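Local coordinates for universal stress protein (Burkholderia pseudomallei, PDB 4WNY) that belongs to the universal stress protein A family and is probably a signalling protein of the bacterial stress response, at residues Ala25-Ala30 with Gln76-Arg81. Numbering follows the deposited sequence.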
ATOM      1  N   ALA A  25       8.646  -8.047   2.047  1.00 39.66           N
ATOM      2  CA  ALA A  25       8.471  -6.664   1.624  1.00 38.69           C
ATOM      3  C   ALA A  25       8.244  -5.755   2.827  1.00 36.19           C
ATOM      4  O   ALA A  25       8.802  -4.660   2.903  1.00 35.38           O
ATOM      5  CB  ALA A  25       7.315  -6.551   0.645  1.00 38.90           C
ATOM      6  N   ALA A  26       7.423  -6.221   3.764  1.00 32.64           N
ATOM      7  CA  ALA A  26       7.139  -5.475   4.984  1.00 31.28           C
ATOM      8  C   ALA A  26       8.394  -5.342   5.839  1.00 32.78           C
ATOM      9  O   ALA A  26       8.622  -4.307   6.464  1.00 32.24           O
ATOM     10  CB  ALA A  26       6.024  -6.147   5.773  1.00 29.81           C
ATOM     11  N   LEU A  27       9.205  -6.395   5.859  1.00 33.11           N
ATOM     12  CA  LEU A  27      10.473  -6.373   6.579  1.00 35.99           C
ATOM     13  C   LEU A  27      11.422  -5.344   5.986  1.00 38.65           C
ATOM     14  O   LEU A  27      12.018  -4.546   6.711  1.00 40.07           O
ATOM     15  CB  LEU A  27      11.133  -7.752   6.561  1.00 37.79           C
ATOM     16  CG  LEU A  27      11.025  -8.587   7.834  1.00 39.99           C
ATOM     17  CD1 LEU A  27      11.817  -9.866   7.679  1.00 43.07           C
ATOM     18  CD2 LEU A  27      11.518  -7.800   9.033  1.00 40.42           C
ATOM     19  N   GLU A  28      11.564  -5.376   4.664  1.00 40.35           N
ATOM     20  CA  GLU A  28      12.441  -4.452   3.955  1.00 41.58           C
ATOM     21  C   GLU A  28      12.029  -3.009   4.203  1.00 39.80           C
ATOM     22  O   GLU A  28      12.874  -2.129   4.357  1.00 42.81           O
ATOM     23  CB  GLU A  28      12.433  -4.749   2.453  1.00 43.02           C
ATOM     24  N   LEU A  29      10.722  -2.775   4.242  1.00 37.29           N
ATOM     25  CA  LEU A  29      10.191  -1.449   4.524  1.00 36.96           C
ATOM     26  C   LEU A  29      10.450  -1.063   5.975  1.00 35.45           C
ATOM     27  O   LEU A  29      10.820   0.072   6.268  1.00 35.51           O
ATOM     28  CB  LEU A  29       8.693  -1.396   4.228  1.00 36.09           C
ATOM     29  CG  LEU A  29       8.037  -0.025   4.382  1.00 38.63           C
ATOM     30  CD1 LEU A  29       8.480   0.892   3.260  1.00 39.49           C
ATOM     31  CD2 LEU A  29       6.526  -0.152   4.412  1.00 37.86           C
ATOM     32  N   ALA A  30      10.250  -2.020   6.877  1.00 33.72           N
ATOM     33  CA  ALA A  30      10.458  -1.794   8.301  1.00 33.47           C
ATOM     34  C   ALA A  30      11.916  -1.460   8.604  1.00 34.92           C
ATOM     35  O   ALA A  30      12.205  -0.639   9.474  1.00 34.27           O
ATOM     36  CB  ALA A  30      10.020  -3.011   9.100  1.00 32.82           C
ATOM     37  N   GLN A  76       9.434 -14.036  13.329  1.00 27.71           N
ATOM     38  CA  GLN A  76      10.288 -13.484  14.375  1.00 28.38           C
ATOM     39  C   GLN A  76      11.762 -13.717  14.052  1.00 28.89           C
ATOM     40  O   GLN A  76      12.598 -12.840  14.265  1.00 31.58           O
ATOM     41  CB  GLN A  76       9.939 -14.099  15.734  1.00 32.27           C
ATOM     42  CG  GLN A  76      10.838 -13.650  16.878  1.00 33.87           C
ATOM     43  CD  GLN A  76      10.811 -12.149  17.090  1.00 35.31           C
ATOM     44  OE1 GLN A  76      11.711 -11.433  16.648  1.00 36.79           O
ATOM     45  NE2 GLN A  76       9.780 -11.665  17.773  1.00 31.81           N
ATOM     46  N   ALA A  77      12.068 -14.903  13.529  1.00 26.09           N
ATOM     47  CA  ALA A  77      13.435 -15.250  13.154  1.00 27.95           C
ATOM     48  C   ALA A  77      13.950 -14.349  12.034  1.00 30.60           C
ATOM     49  O   ALA A  77      15.119 -13.959  12.025  1.00 31.51           O
ATOM     50  CB  ALA A  77      13.514 -16.710  12.737  1.00 26.78           C
ATOM     51  N   ARG A  78      13.074 -14.025  11.090  1.00 30.58           N
ATOM     52  CA  ARG A  78      13.426 -13.128   9.996  1.00 32.82           C
ATOM     53  C   ARG A  78      13.668 -11.712  10.510  1.00 30.73           C
ATOM     54  O   ARG A  78      14.608 -11.039  10.088  1.00 33.63           O
ATOM     55  CB  ARG A  78      12.330 -13.113   8.931  1.00 35.49           C
ATOM     56  CG  ARG A  78      12.079 -14.440   8.236  1.00 38.40           C
ATOM     57  CD  ARG A  78      11.207 -14.224   7.009  1.00 37.17           C
ATOM     58  NE  ARG A  78      10.354 -15.371   6.715  1.00 36.64           N
ATOM     59  CZ  ARG A  78       9.598 -15.476   5.627  1.00 36.44           C
ATOM     60  NH1 ARG A  78       9.597 -14.505   4.722  1.00 36.15           N
ATOM     61  NH2 ARG A  78       8.846 -16.553   5.440  1.00 35.29           N
ATOM     62  N   MET A  79      12.809 -11.266  11.425  1.00 28.49           N
ATOM     63  CA  MET A  79      12.932  -9.940  12.022  1.00 29.37           C
ATOM     64  C   MET A  79      14.218  -9.805  12.835  1.00 30.60           C
ATOM     65  O   MET A  79      14.908  -8.787  12.756  1.00 31.10           O
ATOM     66  CB  MET A  79      11.723  -9.642  12.911  1.00 30.01           C
ATOM     67  CG  MET A  79      10.402  -9.544  12.163  1.00 32.10           C
ATOM     68  SD  MET A  79       8.983  -9.551  13.274  1.00 33.26           S
ATOM     69  CE  MET A  79       9.352  -8.125  14.292  1.00 35.00           C
ATOM     70  N   THR A  80      14.532 -10.835  13.613  1.00 29.29           N
ATOM     71  CA  THR A  80      15.728 -10.839  14.448  1.00 30.24           C
ATOM     72  C   THR A  80      17.001 -10.699  13.614  1.00 33.02           C
ATOM     73  O   THR A  80      17.875  -9.893  13.936  1.00 34.95           O
ATOM     74  CB  THR A  80      15.810 -12.123  15.293  1.00 31.81           C
ATOM     75  OG1 THR A  80      14.704 -12.159  16.205  1.00 30.85           O
ATOM     76  CG2 THR A  80      17.115 -12.173  16.078  1.00 34.51           C
ATOM     77  N   ARG A  81      17.094 -11.478  12.539  1.00 34.61           N
ATOM     78  CA  ARG A  81      18.241 -11.414  11.637  1.00 39.66           C
ATOM     79  C   ARG A  81      18.389 -10.032  11.005  1.00 38.85           C
ATOM     80  O   ARG A  81      19.490  -9.487  10.932  1.00 40.97           O
ATOM     81  CB  ARG A  81      18.120 -12.480  10.540  1.00 42.79           C
ATOM     82  CG  ARG A  81      19.049 -12.260   9.348  1.00 44.69           C
ATOM     83  CD  ARG A  81      18.950 -13.382   8.317  1.00 43.07           C
ATOM     84  NE  ARG A  81      19.504 -14.644   8.806  1.00 39.43           N
ATOM     85  CZ  ARG A  81      20.097 -15.551   8.034  1.00 36.76           C
ATOM     86  NH1 ARG A  81      20.224 -15.336   6.731  1.00 35.17           N
ATOM     87  NH2 ARG A  81      20.568 -16.671   8.564  1.00 35.27           N
TER
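Leu27 reaches across to helix 57-82 and spreads its two methyls over the backbone between Arg78 and Met79. Its CB leaves helix 17-32 heading for the partner; a chi1 of -102°, off the staggered positions, sends CG on toward that helix, and chi2 near 180° turns CD1 to Arg78 and CD2 to Met79. CD1 of Leu27 presses on CB of Arg78 at 3.5 Å and lies 3.9 Å from the carbonyl carbon C of Arg78. CD2 of Leu27 rests against CG of Met79 at 3.8 Å, with CA of Met79 almost as near. Both partner side chains run across the leucine at roughly a right angle, and it meets their inner parts. The arginine chain then turns off from the leucine: NH1 forms a salt bridge to Asp24 and NH2 a hydrogen bond to Ser20, joining the two helices, while NE bridges to Asp74 within helix 57-82 and helps hold the guanidinium in place. Leu27 also packs on Leu37 and Val84, while Met79 covers Pro39. The two helices thus meet over strand 36-43 of the five-stranded parallel sheet, an alpha/beta layering in keeping with the universal stress protein fold.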